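PDB 3OT2: putative restriction endonuclease domain-containing protein from Anabaena variabilis, which is of unknown function but is probably a nuclease of the Uma2 (DUF820) family in the PD-(D/E)XK clan. Local coordinates for residues I10-D13 with E14-L18; T120-T123 with K124-H128; L175-I179 with K180-S184. All coordinates share one frame; numbering follows the deposited sequence.

How the contacts relate
Contacts 1, 2 and 3 follow one another along the chain, each a local contact within or at the start of a helix, and none touches another. Contact 1 is in the short helix 12-15, contact 2 in helix 119-131, and contact 3 where the chain enters helix 179-183. Contacts 1 and 3 lie on opposite sides of the chain's centre, their own centres about 39 Å apart; contact 2 is about 21 Å from the first and 23 Å from the third, centre to centre. Contact 1 borders the butanediol pocket on the two-stranded sheets 25-28/31-34 and 71-73/76-78. Contact 2, which also reaches strand 25-28, links the mixed sheet to the second subunit; contact 3 packs the C-terminal helix on that sheet's strands 136-141 and 146-150.

Contact 1 (I10-D13 with E14-L18); sequences ITLD and EFLKL. With BU1 (1,4-butanediol), chain E.
Ile10 leans over Glu14 and Leu18 where the chain enters helix 12-15, whose start is closed by a capping box. Its CD1 meets Leu18 CD1 tip to tip at 3.8 Å, a branched apolar pair that also rests on Ile32. Thr11, at the N-cap, suits its place because a short hydroxyl side chain can turn back to the helix start: OG1 sits between the backbone N and the carbonyl carbon (chi1 67°), from where it accepts from Glu14 N at 3.2 Å. Glu14 completes the box with a weak return bond, Thr11 N to Glu14 OE1 at 3.4 Å. The carbonyl of Thr11 takes the Phe15 N-H, Thr11 O to Phe15 N being 2.9 Å. Leu12 packs its CG against Leu16 CD1 at 3.9 Å, while its CD1 approaches Phe15 CD2. The Lys17 methylenes lie against Asp13 O. The Phe15 ring, which also meets Tyr27, helps line the butanediol pocket; an alanine here would probably open a gap beside the ligand and leave Leu12 CD1 without its aromatic neighbour. Phe15 CZ lies 3.5 Å from butanediol C4, and Leu16 O accepts a hydrogen bond from butanediol O5 at 3.0 Å.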
loop_
_atom_site.group_PDB
_atom_site.type_symbol
_atom_site.label_atom_id
_atom_site.label_comp_id
_atom_site.label_asym_id
_atom_site.label_seq_id
_atom_site.Cartn_x
_atom_site.Cartn_y
_atom_site.Cartn_z
ATOM N N ILE A 10 -25.992 7.180 -5.262
ATOM C CA ILE A 10 -25.787 7.867 -6.540
ATOM C C ILE A 10 -25.061 6.944 -7.545
ATOM O O ILE A 10 -24.196 6.154 -7.153
ATOM C CB ILE A 10 -25.017 9.206 -6.300
ATOM C CG1 ILE A 10 -24.946 10.078 -7.561
ATOM C CG2 ILE A 10 -23.630 9.001 -5.657
ATOM C CD1 ILE A 10 -25.100 11.545 -7.292
ATOM N N THR A 11 -25.429 7.045 -8.837
ATOM C CA THR A 11 -24.797 6.279 -9.920
ATOM C C THR A 11 -23.685 7.115 -10.528
ATOM O O THR A 11 -23.624 8.323 -10.273
ATOM C CB THR A 11 -25.814 5.859 -11.006
ATOM O OG1 THR A 11 -26.294 7.013 -11.699
ATOM C CG2 THR A 11 -26.959 5.020 -10.466
ATOM N N LEU A 12 -22.831 6.486 -11.362
ATOM C CA LEU A 12 -21.749 7.193 -12.041
ATOM C C LEU A 12 -22.334 8.230 -13.028
ATOM O O LEU A 12 -21.897 9.376 -13.009
ATOM C CB LEU A 12 -20.797 6.202 -12.745
ATOM C CG LEU A 12 -19.694 6.805 -13.626
ATOM C CD1 LEU A 12 -18.731 7.668 -12.827
ATOM C CD2 LEU A 12 -18.945 5.734 -14.365
ATOM N N ASP A 13 -23.355 7.848 -13.829
ATOM C CA ASP A 13 -24.023 8.727 -14.806
ATOM C C ASP A 13 -24.591 9.977 -14.127
ATOM O O ASP A 13 -24.417 11.079 -14.648
ATOM C CB ASP A 13 -25.135 7.975 -15.570
ATOM C CG ASP A 13 -24.634 6.898 -16.527
ATOM O OD1 ASP A 13 -23.496 7.047 -17.065
ATOM O OD2 ASP A 13 -25.390 5.927 -16.775
ATOM N N GLU A 14 -25.214 9.804 -12.940
ATOM C CA GLU A 14 -25.748 10.892 -12.120
ATOM C C GLU A 14 -24.600 11.763 -11.586
ATOM O O GLU A 14 -24.678 12.986 -11.677
ATOM C CB GLU A 14 -26.593 10.342 -10.956
ATOM C CG GLU A 14 -27.979 9.861 -11.360
ATOM C CD GLU A 14 -28.683 8.945 -10.374
ATOM O OE1 GLU A 14 -28.289 8.914 -9.185
ATOM O OE2 GLU A 14 -29.649 8.266 -10.791
ATOM N N PHE A 15 -23.524 11.129 -11.069
ATOM C CA PHE A 15 -22.344 11.829 -10.538
ATOM C C PHE A 15 -21.717 12.761 -11.583
ATOM O O PHE A 15 -21.323 13.876 -11.243
ATOM C CB PHE A 15 -21.276 10.826 -10.018
ATOM C CG PHE A 15 -19.922 11.456 -9.742
ATOM C CD1 PHE A 15 -19.675 12.111 -8.542
ATOM C CD2 PHE A 15 -18.909 11.426 -10.702
ATOM C CE1 PHE A 15 -18.438 12.729 -8.307
ATOM C CE2 PHE A 15 -17.678 12.056 -10.467
ATOM C CZ PHE A 15 -17.452 12.693 -9.269
ATOM N N LEU A 16 -21.584 12.284 -12.834
ATOM C CA LEU A 16 -20.947 13.023 -13.921
ATOM C C LEU A 16 -21.760 14.251 -14.370
ATOM O O LEU A 16 -21.205 15.125 -15.027
ATOM C CB LEU A 16 -20.649 12.096 -15.103
ATOM C CG LEU A 16 -19.559 11.027 -14.867
ATOM C CD1 LEU A 16 -19.599 9.971 -15.938
ATOM C CD2 LEU A 16 -18.153 11.636 -14.767
ATOM N N LYS A 17 -23.037 14.345 -13.982
ATOM C CA LYS A 17 -23.869 15.507 -14.306
ATOM C C LYS A 17 -23.654 16.618 -13.267
ATOM O O LYS A 17 -24.010 17.767 -13.526
ATOM C CB LYS A 17 -25.362 15.123 -14.382
ATOM C CG LYS A 17 -25.717 14.178 -15.531
ATOM C CD LYS A 17 -27.122 13.620 -15.358
ATOM C CE LYS A 17 -27.379 12.407 -16.213
ATOM N NZ LYS A 17 -28.665 11.756 -15.848
ATOM N N LEU A 18 -23.077 16.274 -12.094
ATOM C CA LEU A 18 -22.836 17.202 -10.982
ATOM C C LEU A 18 -21.719 18.224 -11.303
ATOM O O LEU A 18 -20.864 17.948 -12.160
ATOM C CB LEU A 18 -22.488 16.434 -9.690
ATOM C CG LEU A 18 -23.496 15.381 -9.195
ATOM C CD1 LEU A 18 -22.935 14.614 -8.016
ATOM C CD2 LEU A 18 -24.836 16.004 -8.820
HETATM C C1 BU1 E . -17.706 15.954 -13.725
HETATM C C2 BU1 E . -18.143 15.431 -12.355
HETATM C C3 BU1 E . -17.720 16.497 -11.343
HETATM C C4 BU1 E . -18.131 16.095 -9.942
HETATM O O5 BU1 E . -18.269 15.114 -14.724
HETATM O O6 BU1 E . -17.599 17.108 -9.063
#

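Contact 2 (T120-T123 with K124-H128); sequences TKVT and KNILH. With EDO (1,2-ethanediol), chain G; EDO (1,2-ethanediol), chain K.
Helix 119-131 is the crossover of a beta-alpha-beta unit, linking the parallel strands 108-112 and 136-141, and residues 120-128 make up more than two of its turns. Here Thr120 to Thr123 each give their carbonyl oxygen to the amide four residues on; Lys124 N to Thr120 O, at 3.0 Å with an N-H...O angle of 168°, begins the series. The side chains divide by environment. Val122 and Ile126 lie side by side, Val122 CG1 at 4.0 Å from Ile126 CD1. Both press on Leu139, and Ile126 also on Tyr150, surroundings that suit branched aliphatic groups; Glu111 of strand 108-112 is a further neighbour. On another flank Thr123 CG2 approaches Leu127 CD1 at 4.0 Å, and both residues touch Tyr150; Thr123 OG1 bonds back to Gln119 O and accepts from a 1,2-ethanediol, probably from the crystallisation liquor. The Lys121 chain, bent at chi3 (78°), takes its ammonium to Gln117, while its CG lies 4.0 Å from Asn125 ND2.

Thr120 and Lys124 run side by side toward the second subunit, with Thr120 CG2 at 3.8 Å from Lys124 CE. The long, extended lysine can lay its methylenes along the threonine methyl and still carry NZ to a salt bridge with Asp160 of the second subunit. Thr120 OG1 is hydrogen-bonded to Asp141 of the second subunit. Lys124 NZ also donates to O1 of another such 1,2-ethanediol at 2.9 Å. One helical face is thus mainly apolar and packs on its own sheet, while the polar ends of Thr120 and Lys124 serve the dimer interface, where the negative charge of Asp160 probably stabilises the ammonium.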
loop_
_atom_site.group_PDB
_atom_site.type_symbol
_atom_site.label_atom_id
_atom_site.label_comp_id
_atom_site.label_asym_id
_atom_site.label_seq_id
_atom_site.Cartn_x
_atom_site.Cartn_y
_atom_site.Cartn_z
ATOM N N THR A 120 -5.010 4.490 1.814
ATOM C CA THR A 120 -5.801 3.312 1.438
ATOM C C THR A 120 -6.583 3.632 0.154
ATOM O O THR A 120 -6.504 2.859 -0.782
ATOM C CB THR A 120 -6.680 2.886 2.599
ATOM O OG1 THR A 120 -5.824 2.282 3.568
ATOM C CG2 THR A 120 -7.784 1.893 2.204
ATOM N N LYS A 121 -7.287 4.778 0.100
ATOM C CA LYS A 121 -8.056 5.194 -1.077
ATOM C C LYS A 121 -7.154 5.279 -2.320
ATOM O O LYS A 121 -7.526 4.769 -3.379
ATOM C CB LYS A 121 -8.744 6.548 -0.823
ATOM C CG LYS A 121 -9.484 7.131 -2.020
ATOM C CD LYS A 121 -9.936 8.571 -1.774
ATOM C CE LYS A 121 -8.779 9.535 -1.933
ATOM N NZ LYS A 121 -9.113 10.924 -1.495
ATOM N N VAL A 122 -5.973 5.900 -2.178
ATOM C CA VAL A 122 -4.997 6.073 -3.261
ATOM C C VAL A 122 -4.534 4.727 -3.792
ATOM O O VAL A 122 -4.446 4.562 -5.013
ATOM C CB VAL A 122 -3.799 6.940 -2.777
ATOM C CG1 VAL A 122 -2.610 6.787 -3.702
ATOM C CG2 VAL A 122 -4.201 8.397 -2.703
ATOM N N THR A 123 -4.226 3.770 -2.886
ATOM C CA THR A 123 -3.776 2.421 -3.276
ATOM C C THR A 123 -4.895 1.729 -4.055
ATOM O O THR A 123 -4.618 1.179 -5.115
ATOM C CB THR A 123 -3.312 1.622 -2.054
ATOM O OG1 THR A 123 -2.224 2.340 -1.501
ATOM C CG2 THR A 123 -2.821 0.252 -2.428
ATOM N N LYS A 124 -6.149 1.819 -3.571
ATOM C CA LYS A 124 -7.300 1.250 -4.288
ATOM C C LYS A 124 -7.417 1.871 -5.692
ATOM O O LYS A 124 -7.678 1.152 -6.650
ATOM C CB LYS A 124 -8.609 1.491 -3.533
ATOM C CG LYS A 124 -8.777 0.719 -2.239
ATOM C CD LYS A 124 -10.108 1.111 -1.652
ATOM C CE LYS A 124 -10.311 0.509 -0.309
ATOM N NZ LYS A 124 -11.683 0.790 0.190
ATOM N N ASN A 125 -7.260 3.201 -5.800
ATOM C CA ASN A 125 -7.341 3.908 -7.088
ATOM C C ASN A 125 -6.259 3.429 -8.053
ATOM O O ASN A 125 -6.561 3.180 -9.221
ATOM C CB ASN A 125 -7.253 5.433 -6.895
ATOM C CG ASN A 125 -8.538 6.037 -6.369
ATOM O OD1 ASN A 125 -9.614 5.407 -6.376
ATOM N ND2 ASN A 125 -8.465 7.275 -5.914
ATOM N N ILE A 126 -5.025 3.243 -7.564
ATOM C CA ILE A 126 -3.928 2.756 -8.399
ATOM C C ILE A 126 -4.248 1.334 -8.840
ATOM O O ILE A 126 -4.104 1.016 -10.021
ATOM C CB ILE A 126 -2.544 2.861 -7.698
ATOM C CG1 ILE A 126 -2.110 4.346 -7.549
ATOM C CG2 ILE A 126 -1.479 2.066 -8.481
ATOM C CD1 ILE A 126 -0.925 4.594 -6.608
ATOM N N LEU A 127 -4.717 0.482 -7.915
ATOM C CA LEU A 127 -5.004 -0.904 -8.289
ATOM C C LEU A 127 -6.171 -0.988 -9.287
ATOM O O LEU A 127 -6.145 -1.855 -10.161
ATOM C CB LEU A 127 -5.232 -1.779 -7.050
ATOM C CG LEU A 127 -4.005 -1.917 -6.119
ATOM C CD1 LEU A 127 -4.409 -2.508 -4.785
ATOM C CD2 LEU A 127 -2.867 -2.725 -6.769
ATOM N N HIS A 128 -7.154 -0.069 -9.196
ATOM C CA HIS A 128 -8.296 0.005 -10.130
ATOM C C HIS A 128 -7.769 0.403 -11.527
ATOM O O HIS A 128 -8.206 -0.169 -12.520
ATOM C CB HIS A 128 -9.372 0.993 -9.620
ATOM C CG HIS A 128 -10.557 1.139 -10.531
ATOM N ND1 HIS A 128 -11.558 0.194 -10.555
ATOM C CD2 HIS A 128 -10.857 2.121 -11.415
ATOM C CE1 HIS A 128 -12.427 0.607 -11.463
ATOM N NE2 HIS A 128 -12.047 1.771 -12.006
HETATM C C1 EDO G . -12.044 4.583 -0.458
HETATM O O1 EDO G . -11.451 3.649 0.461
HETATM C C2 EDO G . -13.103 3.865 -1.286
HETATM O O2 EDO G . -14.429 4.279 -0.907
HETATM C C1 EDO K . 0.498 0.908 0.200
HETATM O O1 EDO K . 0.159 2.290 0.243
HETATM C C2 EDO K . -0.684 0.077 0.708
HETATM O O2 EDO K . -0.897 0.317 2.101
#

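Contact 3 (L175-I179 with K180-S184); sequences LHLSI and KDLFS
Ser178 and Asp181 meet at the start of helix 179-183, with Ser178 as its N-cap. Among the polar contacts, Ser178 OG accepts from Asp181 N at 3.1 Å. OG lies between the backbone N and the carbonyl carbon (chi1 67°), which holds it over the first turn, a placing for which the small serine side chain is well suited. Asp181 brings its carboxylate back alongside, so that Asp181 CG lies 3.1 Å from Ser178 OG. Two main-chain bonds carry the helix onward: Leu182 N to Ser178 O at 3.0 Å, and Phe183 N to Ile179 O at 3.1 Å, the latter nearly straight, with an N-H...O angle of 172°. Further along, Ser184 OG donates to Asp181 O at 2.7 Å.

The apolar contacts hold the turn together, and the same side chains pack on the body of the protein. Leu177 divides its branches: CD1 slides past the CB of Asp181, while CD2 meets Leu182 CG at 3.9 Å, the two leucines crossing at about a right angle. Ile179 lies beside Phe183 and points the same way, its CG2 at 3.9 Å from Phe183 CD2. Leu182 CD2 sits over one face of the same ring, offset toward its rim. Ile179, Leu182 and Phe183 all rest on Val147 of strand 146-150, and the last two also reach Ile45 of helix 40-57, a setting that suits large hydrophobic side chains. At the helix start, the negative carboxylate of Asp181 lies where it would probably interact favourably with the helix dipole, while Ser178 N is buried without a partner, a likely small cost of this capped entry.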
loop_
_atom_site.group_PDB
_atom_site.type_symbol
_atom_site.label_atom_id
_atom_site.label_comp_id
_atom_site.label_asym_id
_atom_site.label_seq_id
_atom_site.Cartn_x
_atom_site.Cartn_y
_atom_site.Cartn_z
ATOM N N LEU A 175 13.868 8.727 -19.124
ATOM C CA LEU A 175 13.830 9.408 -17.827
ATOM C C LEU A 175 14.581 8.593 -16.781
ATOM O O LEU A 175 14.158 7.480 -16.445
ATOM C CB LEU A 175 12.384 9.661 -17.364
ATOM C CG LEU A 175 12.221 10.312 -15.971
ATOM C CD1 LEU A 175 12.989 11.665 -15.890
ATOM C CD2 LEU A 175 10.754 10.477 -15.611
ATOM N N HIS A 176 15.671 9.155 -16.246
ATOM C CA HIS A 176 16.455 8.497 -15.191
ATOM C C HIS A 176 16.331 9.326 -13.945
ATOM O O HIS A 176 17.061 10.299 -13.767
ATOM C CB HIS A 176 17.928 8.314 -15.603
ATOM C CG HIS A 176 18.090 7.575 -16.884
ATOM N ND1 HIS A 176 17.644 6.274 -17.028
ATOM C CD2 HIS A 176 18.615 7.994 -18.055
ATOM C CE1 HIS A 176 17.925 5.939 -18.272
ATOM N NE2 HIS A 176 18.510 6.942 -18.925
ATOM N N LEU A 177 15.350 8.982 -13.108
ATOM C CA LEU A 177 15.056 9.752 -11.912
ATOM C C LEU A 177 15.405 8.981 -10.654
ATOM O O LEU A 177 14.815 7.934 -10.380
ATOM C CB LEU A 177 13.563 10.152 -11.916
ATOM C CG LEU A 177 13.102 11.059 -10.773
ATOM C CD1 LEU A 177 13.699 12.454 -10.937
ATOM C CD2 LEU A 177 11.604 11.136 -10.734
ATOM N N SER A 178 16.378 9.498 -9.888
ATOM C CA SER A 178 16.750 8.872 -8.626
ATOM C C SER A 178 15.812 9.339 -7.523
ATOM O O SER A 178 15.161 10.377 -7.673
ATOM C CB SER A 178 18.194 9.199 -8.259
ATOM O OG SER A 178 18.341 10.578 -7.961
ATOM N N ILE A 179 15.780 8.606 -6.404
ATOM C CA ILE A 179 15.014 8.969 -5.201
ATOM C C ILE A 179 15.504 10.349 -4.704
ATOM O O ILE A 179 14.686 11.245 -4.461
ATOM C CB ILE A 179 15.158 7.844 -4.125
ATOM C CG1 ILE A 179 14.323 6.589 -4.516
ATOM C CG2 ILE A 179 14.836 8.306 -2.673
ATOM C CD1 ILE A 179 12.730 6.772 -4.454
ATOM N N LYS A 180 16.837 10.536 -4.634
ATOM C CA LYS A 180 17.456 11.781 -4.165
ATOM C C LYS A 180 17.015 12.975 -5.049
ATOM O O LYS A 180 16.663 14.021 -4.502
ATOM C CB LYS A 180 18.979 11.611 -4.085
ATOM C CG LYS A 180 19.864 12.710 -4.672
ATOM C CD LYS A 180 21.272 12.681 -4.086
ATOM C CE LYS A 180 22.103 11.491 -4.516
ATOM N NZ LYS A 180 22.854 11.718 -5.794
ATOM N N ASP A 181 16.943 12.785 -6.382
ATOM C CA ASP A 181 16.514 13.829 -7.316
ATOM C C ASP A 181 15.055 14.189 -7.102
ATOM O O ASP A 181 14.717 15.373 -7.088
ATOM C CB ASP A 181 16.722 13.409 -8.790
ATOM C CG ASP A 181 18.165 13.407 -9.280
ATOM O OD1 ASP A 181 19.015 14.060 -8.638
ATOM O OD2 ASP A 181 18.442 12.742 -10.309
ATOM N N LEU A 182 14.191 13.174 -6.947
ATOM C CA LEU A 182 12.770 13.387 -6.745
ATOM C C LEU A 182 12.501 14.235 -5.498
ATOM O O LEU A 182 11.799 15.236 -5.582
ATOM C CB LEU A 182 12.056 12.029 -6.598
ATOM C CG LEU A 182 10.606 11.905 -7.087
ATOM C CD1 LEU A 182 10.145 10.468 -6.967
ATOM C CD2 LEU A 182 9.659 12.782 -6.315
ATOM N N PHE A 183 13.025 13.821 -4.343
ATOM C CA PHE A 183 12.729 14.501 -3.086
ATOM C C PHE A 183 13.562 15.793 -2.896
ATOM O O PHE A 183 13.207 16.613 -2.051
ATOM C CB PHE A 183 12.809 13.521 -1.897
ATOM C CG PHE A 183 11.777 12.419 -2.101
ATOM C CD1 PHE A 183 10.417 12.687 -1.988
ATOM C CD2 PHE A 183 12.161 11.142 -2.508
ATOM C CE1 PHE A 183 9.459 11.695 -2.268
ATOM C CE2 PHE A 183 11.200 10.151 -2.788
ATOM C CZ PHE A 183 9.856 10.438 -2.673
ATOM N N SER A 184 14.539 16.062 -3.779
ATOM C CA SER A 184 15.268 17.339 -3.773
ATOM C C SER A 184 14.329 18.473 -4.258
ATOM O O SER A 184 14.608 19.659 -4.039
ATOM C CB SER A 184 16.515 17.273 -4.656
ATOM O OG SER A 184 16.178 17.354 -6.034
#